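Local structure of aminoglycoside-O-phosphotransferase VIII (Streptomyces rimosus, 4H05) at residues I73-G81 with W89-G97; A113-H124 with C242-G253. The protein phosphorylates aminoglycoside antibiotics at the 3'-hydroxyl, using ATP as phosphate donor and probably magnesium, which is expected to confer resistance to them. All blocks are in the same frame, centred on the assembly; numbering follows the deposited sequence.

Contact 1 of 2, residues I73-G81 with W89-G97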
# COMPACT_ATOMS: atom_id res chain seq x y z
N ILE A 73 8.78 -5.88 11.12
CA ILE A 73 8.80 -5.05 9.88
C ILE A 73 8.81 -3.60 10.30
O ILE A 73 8.10 -3.27 11.22
CB ILE A 73 7.54 -5.31 9.03
CG1 ILE A 73 7.48 -6.79 8.64
CG2 ILE A 73 7.46 -4.37 7.84
CD1 ILE A 73 8.60 -7.23 7.65
N PRO A 74 9.58 -2.73 9.63
CA PRO A 74 9.61 -1.33 10.05
C PRO A 74 8.36 -0.58 9.65
O PRO A 74 8.07 -0.47 8.50
CB PRO A 74 10.79 -0.78 9.33
CG PRO A 74 10.94 -1.62 8.11
CD PRO A 74 10.44 -2.99 8.46
N VAL A 75 7.61 -0.07 10.61
CA VAL A 75 6.27 0.46 10.40
C VAL A 75 6.18 1.53 11.49
O VAL A 75 6.71 1.36 12.55
CB VAL A 75 5.35 -0.77 10.55
CG1 VAL A 75 4.82 -0.98 11.94
CG2 VAL A 75 4.34 -0.88 9.45
N PRO A 76 5.51 2.66 11.25
CA PRO A 76 5.57 3.54 12.43
C PRO A 76 4.60 3.11 13.55
O PRO A 76 3.61 2.48 13.30
CB PRO A 76 5.04 4.85 11.87
CG PRO A 76 3.99 4.37 10.88
CD PRO A 76 4.58 3.15 10.23
N ARG A 77 4.88 3.51 14.77
CA ARG A 77 4.00 3.24 15.89
C ARG A 77 2.63 3.92 15.85
O ARG A 77 2.44 5.06 15.41
CB ARG A 77 4.79 3.64 17.14
CG ARG A 77 4.06 3.64 18.47
CD ARG A 77 5.03 3.90 19.65
NE ARG A 77 5.93 2.74 19.78
CZ ARG A 77 5.68 1.63 20.50
NH1 ARG A 77 4.58 1.50 21.19
NH2 ARG A 77 6.54 0.63 20.52
N VAL A 78 1.62 3.21 16.29
CA VAL A 78 0.27 3.73 16.26
C VAL A 78 -0.01 4.57 17.49
O VAL A 78 0.40 4.16 18.56
CB VAL A 78 -0.72 2.60 16.26
CG1 VAL A 78 -2.19 3.17 16.42
CG2 VAL A 78 -0.46 1.81 15.00
N VAL A 79 -0.69 5.71 17.33
CA VAL A 79 -1.13 6.57 18.45
C VAL A 79 -2.61 6.26 18.70
O VAL A 79 -3.04 5.90 19.80
CB VAL A 79 -0.82 8.11 18.20
CG1 VAL A 79 -0.96 8.93 19.46
CG2 VAL A 79 0.62 8.36 17.73
N GLU A 80 -3.44 6.31 17.69
CA GLU A 80 -4.80 5.91 17.90
C GLU A 80 -5.47 5.69 16.58
O GLU A 80 -4.93 6.10 15.55
CB GLU A 80 -5.53 7.03 18.66
CG GLU A 80 -5.26 8.41 18.11
CD GLU A 80 -6.31 9.48 18.44
OE1 GLU A 80 -7.52 9.17 18.28
OE2 GLU A 80 -5.90 10.64 18.82
N GLY A 81 -6.64 5.07 16.60
CA GLY A 81 -7.52 5.08 15.44
C GLY A 81 -8.95 4.86 15.85
O GLY A 81 -9.18 4.34 16.90
N TRP A 89 -10.48 7.02 11.45
CA TRP A 89 -9.17 7.68 11.32
C TRP A 89 -8.12 6.94 12.03
O TRP A 89 -8.38 6.16 12.92
CB TRP A 89 -9.22 9.08 11.96
CG TRP A 89 -9.46 8.94 13.44
CD1 TRP A 89 -8.52 8.82 14.46
CD2 TRP A 89 -10.74 8.86 14.09
NE1 TRP A 89 -9.13 8.66 15.68
CE2 TRP A 89 -10.46 8.68 15.53
CE3 TRP A 89 -12.04 8.97 13.66
CZ2 TRP A 89 -11.47 8.59 16.46
CZ3 TRP A 89 -13.07 8.81 14.60
CH2 TRP A 89 -12.78 8.63 15.96
N LEU A 90 -6.89 7.31 11.74
CA LEU A 90 -5.72 6.63 12.29
C LEU A 90 -4.60 7.66 12.47
O LEU A 90 -4.25 8.40 11.53
CB LEU A 90 -5.30 5.60 11.24
CG LEU A 90 -4.00 4.87 11.41
CD1 LEU A 90 -4.28 3.84 12.45
CD2 LEU A 90 -3.56 4.21 10.10
N VAL A 91 -4.02 7.71 13.64
CA VAL A 91 -2.88 8.54 13.91
C VAL A 91 -1.65 7.64 14.23
O VAL A 91 -1.72 6.74 15.09
CB VAL A 91 -3.19 9.44 15.13
CG1 VAL A 91 -2.01 10.36 15.39
CG2 VAL A 91 -4.54 10.20 14.92
N THR A 92 -0.52 7.95 13.59
CA THR A 92 0.72 7.32 13.84
C THR A 92 1.83 8.31 13.96
O THR A 92 1.72 9.44 13.51
CB THR A 92 1.13 6.32 12.72
OG1 THR A 92 1.62 7.00 11.56
CG2 THR A 92 -0.07 5.43 12.31
N GLU A 93 2.90 7.89 14.60
CA GLU A 93 4.14 8.65 14.53
C GLU A 93 4.53 8.73 13.09
O GLU A 93 4.29 7.80 12.37
CB GLU A 93 5.23 7.94 15.34
CG GLU A 93 4.83 7.96 16.81
CD GLU A 93 5.89 7.42 17.75
OE1 GLU A 93 6.87 6.84 17.25
OE2 GLU A 93 5.71 7.57 18.98
N ALA A 94 5.05 9.87 12.65
CA ALA A 94 5.42 10.05 11.27
C ALA A 94 6.61 9.13 11.05
O ALA A 94 7.29 8.81 12.03
CB ALA A 94 5.81 11.51 11.02
N VAL A 95 6.81 8.65 9.81
CA VAL A 95 8.01 7.82 9.44
C VAL A 95 9.06 8.76 8.84
O VAL A 95 8.74 9.48 7.92
CB VAL A 95 7.65 6.73 8.36
CG1 VAL A 95 8.87 5.87 8.01
CG2 VAL A 95 6.53 5.84 8.86
N PRO A 96 10.31 8.77 9.35
CA PRO A 96 11.20 9.75 8.77
C PRO A 96 11.60 9.34 7.38
O PRO A 96 11.23 8.29 6.94
CB PRO A 96 12.42 9.75 9.71
CG PRO A 96 12.34 8.40 10.39
CD PRO A 96 10.88 8.10 10.52
N GLY A 97 12.28 10.22 6.66
CA GLY A 97 12.93 9.91 5.45
C GLY A 97 12.13 10.31 4.23
O GLY A 97 11.23 11.13 4.32
O HOH W 1 7.24 5.21 15.18
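Val79 and Glu80 both turn their backbone N-H groups to the carbonyl of Val91, a classic beta bulge in an antiparallel hairpin. Val79 N lies 2.7 Å from Val91 O and Glu80 N 3.1 Å, the two reaching it from the same face of its plane. Val91 N answers with a nearly straight bond to Glu80 O. Within the bulge, the side chain of Glu80 runs alongside that of Val91, Glu80 CG lying 3.7 Å from Val91 CG2. Glu80 CG is wedged between backbone N and carbonyl carbon (chi1 46°), which carries the extended chain toward the indole. There Trp89 NE1 donates to Glu80 OE1 at 3.1 Å, meeting it from above the carboxylate plane; Arg17 and Tyr18 also hold this carboxylate. At the other end Pro76 packs its CB 3.5 Å from Val95 CG2, while Arg77 and Glu93 lie side by side without their charges meeting, and a water joins Arg77 N to Glu93 OE1. In the kinase-like N-terminal lobe, strand 78-83 is the outermost of the five-stranded sheet and strand 86-93 pairs on with 43-50. Helix 6-17 covers Trp89 and Val91 on one face; helix 54-71 covers Val78 and Leu90 on the other.

Contact 2 of 2, residues A113-H124 with C242-G253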
# COMPACT_ATOMS: atom_id res chain seq x y z
N ALA A 113 15.70 0.67 -5.42
CA ALA A 113 15.22 -0.56 -6.05
C ALA A 113 15.57 -1.77 -5.24
O ALA A 113 14.70 -2.60 -5.01
CB ALA A 113 15.77 -0.68 -7.46
N VAL A 114 16.83 -1.86 -4.80
CA VAL A 114 17.32 -2.98 -4.02
C VAL A 114 16.74 -3.02 -2.64
O VAL A 114 16.41 -4.11 -2.15
CB VAL A 114 18.91 -3.00 -3.95
CG1 VAL A 114 19.40 -4.05 -3.00
CG2 VAL A 114 19.52 -3.29 -5.37
N ALA A 115 16.62 -1.84 -2.02
CA ALA A 115 16.05 -1.76 -0.66
C ALA A 115 14.58 -2.20 -0.74
O ALA A 115 14.09 -2.94 0.11
CB ALA A 115 16.20 -0.34 -0.07
N LEU A 116 13.91 -1.81 -1.83
CA LEU A 116 12.51 -2.22 -2.02
C LEU A 116 12.41 -3.74 -2.04
O LEU A 116 11.65 -4.34 -1.27
CB LEU A 116 11.88 -1.60 -3.24
CG LEU A 116 11.42 -0.15 -3.09
CD1 LEU A 116 10.98 0.34 -4.45
CD2 LEU A 116 10.25 0.09 -2.14
N ALA A 117 13.24 -4.37 -2.84
CA ALA A 117 13.31 -5.81 -2.89
C ALA A 117 13.59 -6.43 -1.52
O ALA A 117 13.03 -7.48 -1.17
CB ALA A 117 14.38 -6.23 -3.91
N GLY A 118 14.49 -5.81 -0.75
CA GLY A 118 14.86 -6.31 0.57
C GLY A 118 13.70 -6.27 1.54
O GLY A 118 13.53 -7.11 2.41
N LEU A 119 12.87 -5.27 1.37
CA LEU A 119 11.72 -5.10 2.24
C LEU A 119 10.67 -6.14 1.85
O LEU A 119 10.07 -6.77 2.71
CB LEU A 119 11.17 -3.66 2.10
CG LEU A 119 9.84 -3.51 2.83
CD1 LEU A 119 10.10 -3.61 4.32
CD2 LEU A 119 9.17 -2.21 2.46
N ALA A 120 10.49 -6.31 0.54
CA ALA A 120 9.64 -7.40 -0.04
C ALA A 120 10.03 -8.80 0.51
O ALA A 120 9.19 -9.56 0.95
CB ALA A 120 9.66 -7.34 -1.58
N ARG A 121 11.31 -9.03 0.65
CA ARG A 121 11.89 -10.29 1.07
C ARG A 121 11.68 -10.52 2.58
O ARG A 121 11.42 -11.62 3.05
CB ARG A 121 13.31 -10.21 0.54
CG ARG A 121 14.54 -11.05 0.92
CD ARG A 121 15.53 -10.92 -0.28
NE ARG A 121 16.97 -10.74 -0.06
CZ ARG A 121 17.76 -11.56 0.64
NH1 ARG A 121 17.29 -12.59 1.33
NH2 ARG A 121 19.04 -11.29 0.70
N SER A 122 11.69 -9.45 3.34
CA SER A 122 11.54 -9.57 4.73
C SER A 122 10.06 -9.78 5.06
O SER A 122 9.70 -10.50 5.98
CB SER A 122 12.05 -8.26 5.39
OG SER A 122 13.43 -8.04 5.15
N LEU A 123 9.20 -9.10 4.35
CA LEU A 123 7.76 -9.30 4.48
C LEU A 123 7.48 -10.77 4.07
O LEU A 123 6.86 -11.56 4.81
CB LEU A 123 7.08 -8.34 3.51
CG LEU A 123 5.89 -7.44 3.73
CD1 LEU A 123 5.74 -6.90 5.16
CD2 LEU A 123 5.95 -6.34 2.64
N HIS A 124 7.99 -11.18 2.92
CA HIS A 124 7.68 -12.54 2.45
C HIS A 124 8.40 -13.61 3.17
O HIS A 124 8.12 -14.72 2.90
CB HIS A 124 7.78 -12.72 0.94
CG HIS A 124 7.01 -11.67 0.16
ND1 HIS A 124 7.26 -11.39 -1.13
CD2 HIS A 124 6.04 -10.80 0.56
CE1 HIS A 124 6.46 -10.39 -1.54
NE2 HIS A 124 5.71 -10.02 -0.52
N CYS A 242 16.47 -0.69 -12.76
CA CYS A 242 15.96 -0.83 -11.41
C CYS A 242 15.11 -2.06 -11.27
O CYS A 242 15.29 -2.80 -10.30
CB CYS A 242 15.19 0.41 -11.02
SG CYS A 242 16.25 1.88 -10.87
N SER A 243 14.25 -2.35 -12.24
CA SER A 243 13.43 -3.60 -12.15
C SER A 243 14.26 -4.85 -12.18
O SER A 243 14.04 -5.74 -11.38
CB SER A 243 12.38 -3.74 -13.24
OG SER A 243 11.70 -2.53 -13.48
N ALA A 244 15.21 -4.93 -13.10
CA ALA A 244 16.27 -5.97 -12.98
C ALA A 244 16.99 -5.98 -11.61
O ALA A 244 17.22 -7.04 -11.04
CB ALA A 244 17.30 -5.81 -14.11
N ALA A 245 17.36 -4.81 -11.08
CA ALA A 245 18.01 -4.80 -9.75
C ALA A 245 17.03 -5.28 -8.65
O ALA A 245 17.35 -6.14 -7.83
CB ALA A 245 18.61 -3.45 -9.43
N PHE A 246 15.81 -4.80 -8.66
CA PHE A 246 14.82 -5.37 -7.75
C PHE A 246 14.71 -6.88 -7.93
O PHE A 246 14.74 -7.63 -6.96
CB PHE A 246 13.47 -4.76 -7.99
CG PHE A 246 12.42 -5.30 -7.07
CD1 PHE A 246 11.76 -6.45 -7.39
CD2 PHE A 246 12.10 -4.64 -5.91
CE1 PHE A 246 10.79 -6.95 -6.56
CE2 PHE A 246 11.11 -5.12 -5.07
CZ PHE A 246 10.47 -6.29 -5.39
N LEU A 247 14.70 -7.37 -9.17
CA LEU A 247 14.52 -8.81 -9.36
C LEU A 247 15.73 -9.65 -8.99
O LEU A 247 15.57 -10.74 -8.44
CB LEU A 247 14.08 -9.16 -10.79
CG LEU A 247 12.58 -9.12 -11.17
CD1 LEU A 247 12.46 -9.80 -12.54
CD2 LEU A 247 11.73 -9.82 -10.15
N ARG A 248 16.93 -9.15 -9.24
CA ARG A 248 18.18 -9.85 -8.76
C ARG A 248 18.20 -9.96 -7.24
O ARG A 248 18.42 -11.03 -6.72
CB ARG A 248 19.41 -9.04 -9.22
CG ARG A 248 20.82 -9.59 -8.84
CD ARG A 248 21.93 -8.76 -9.54
NE ARG A 248 21.43 -8.36 -10.87
CZ ARG A 248 21.16 -7.12 -11.29
NH1 ARG A 248 21.42 -6.04 -10.55
NH2 ARG A 248 20.68 -6.95 -12.52
N GLU A 249 17.97 -8.84 -6.54
CA GLU A 249 17.88 -8.85 -5.07
C GLU A 249 16.74 -9.71 -4.55
O GLU A 249 16.93 -10.56 -3.67
CB GLU A 249 17.79 -7.41 -4.52
CG GLU A 249 17.55 -7.28 -3.00
CD GLU A 249 18.64 -7.93 -2.14
OE1 GLU A 249 19.76 -8.03 -2.72
OE2 GLU A 249 18.35 -8.38 -0.95
N TYR A 250 15.53 -9.57 -5.10
CA TYR A 250 14.47 -10.43 -4.57
C TYR A 250 14.80 -11.88 -4.75
O TYR A 250 14.63 -12.69 -3.85
CB TYR A 250 13.15 -10.13 -5.24
CG TYR A 250 12.02 -10.84 -4.54
CD1 TYR A 250 11.43 -10.30 -3.44
CD2 TYR A 250 11.61 -12.08 -4.96
CE1 TYR A 250 10.35 -10.93 -2.82
CE2 TYR A 250 10.54 -12.73 -4.35
CZ TYR A 250 9.90 -12.14 -3.29
OH TYR A 250 8.90 -12.83 -2.67
N GLY A 251 15.31 -12.24 -5.93
CA GLY A 251 15.80 -13.62 -6.15
C GLY A 251 16.79 -14.23 -5.14
O GLY A 251 16.91 -15.43 -5.05
N ARG A 252 17.46 -13.44 -4.32
CA ARG A 252 18.43 -14.04 -3.37
C ARG A 252 18.06 -15.14 -2.30
O ARG A 252 18.55 -16.25 -2.46
CB ARG A 252 19.29 -12.96 -2.76
CG ARG A 252 20.24 -12.29 -3.76
CD ARG A 252 21.04 -11.13 -3.12
NE ARG A 252 21.42 -11.42 -1.72
CZ ARG A 252 21.77 -10.52 -0.79
NH1 ARG A 252 21.81 -9.21 -1.06
NH2 ARG A 252 22.07 -10.94 0.45
N GLY A 253 17.16 -14.99 -1.32
CA GLY A 253 15.85 -14.34 -1.40
C GLY A 253 14.81 -15.45 -1.60
O GLY A 253 14.25 -16.02 -0.62
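Phe246 lays one face of its ring against Ala117, whose CB stands 3.8 Å from the ring centroid in a CH-pi contact. The ring is a knob in the hole formed by Ala113, Leu116, Ala117 and Ala120. Phe246 CZ lies 4.0 Å from Ala120 CB, reached because Phe246 CG stands opposite the backbone N. Small residues permit this closeness: the segment axes approach to 7.8 Å. They cross at -35°. Toward the start of both segments Ala113 CB meets Cys242 CB at 3.8 Å, and Val114 touches Ala245.

One turn after Phe246, Tyr250 fills the next hole, presenting its ring edge to Ala120 CB. Its hydroxyl reaches the imidazole edge, where Tyr250 OH and His124 ND1 are 2.7 Å apart in a nearly straight hydrogen bond. The two rings meet rim to rim, their planes 72° apart. Arg219 also binds this hydroxyl, and Asp222 is hydrogen-bonded to His124 NE2, so both polar groups are satisfied although buried.

On the outer side Glu249 drapes its CG 3.5 Å from Ala117 CB, then bends at chi2 (59°) to bring the carboxylate to Arg121. Arg121 NE donates to Glu249 OE2 at 2.9 Å, within the guanidinium plane but from above that of the carboxylate; a weaker bond comes from NH2. Arg252, poorly ordered, forms a salt bridge to Glu249 OE1 through NH1, with a weak hydrogen bond, and the shared carboxylate probably offsets the closeness of the two guanidinium groups.

The two segments, on helices 109-124 and 240-251, thus run in broadly the same direction in the helical lobe. Helix 220-230 covers Phe246 through Leu223, Val226 and Leu230, while strand 196-198 packs on Leu116 and Leu119, and strand 205-208 on Leu119.

The two contacts illustrate how a kinase-like fold uses different chemistry in its two lobes. Contact 1, partly buried, is a local hairpin held chiefly by backbone hydrogen bonds at the margin of a sheet; contact 2 is a buried helix pair, far apart in sequence, held by interlocking side chains with charges kept to its rim. They share no helix or strand. The centres of contact 1 and contact 2 are about 24 Å apart, yet Ile73 CD1 packs 3.8 Å from Leu123 CD1, and Pro74 rests near Leu119. The side chain of Leu90 is about 7 Å from that of Asp210, and that of Leu116 about 8 Å from that of Asn195, both predicted magnesium ligands.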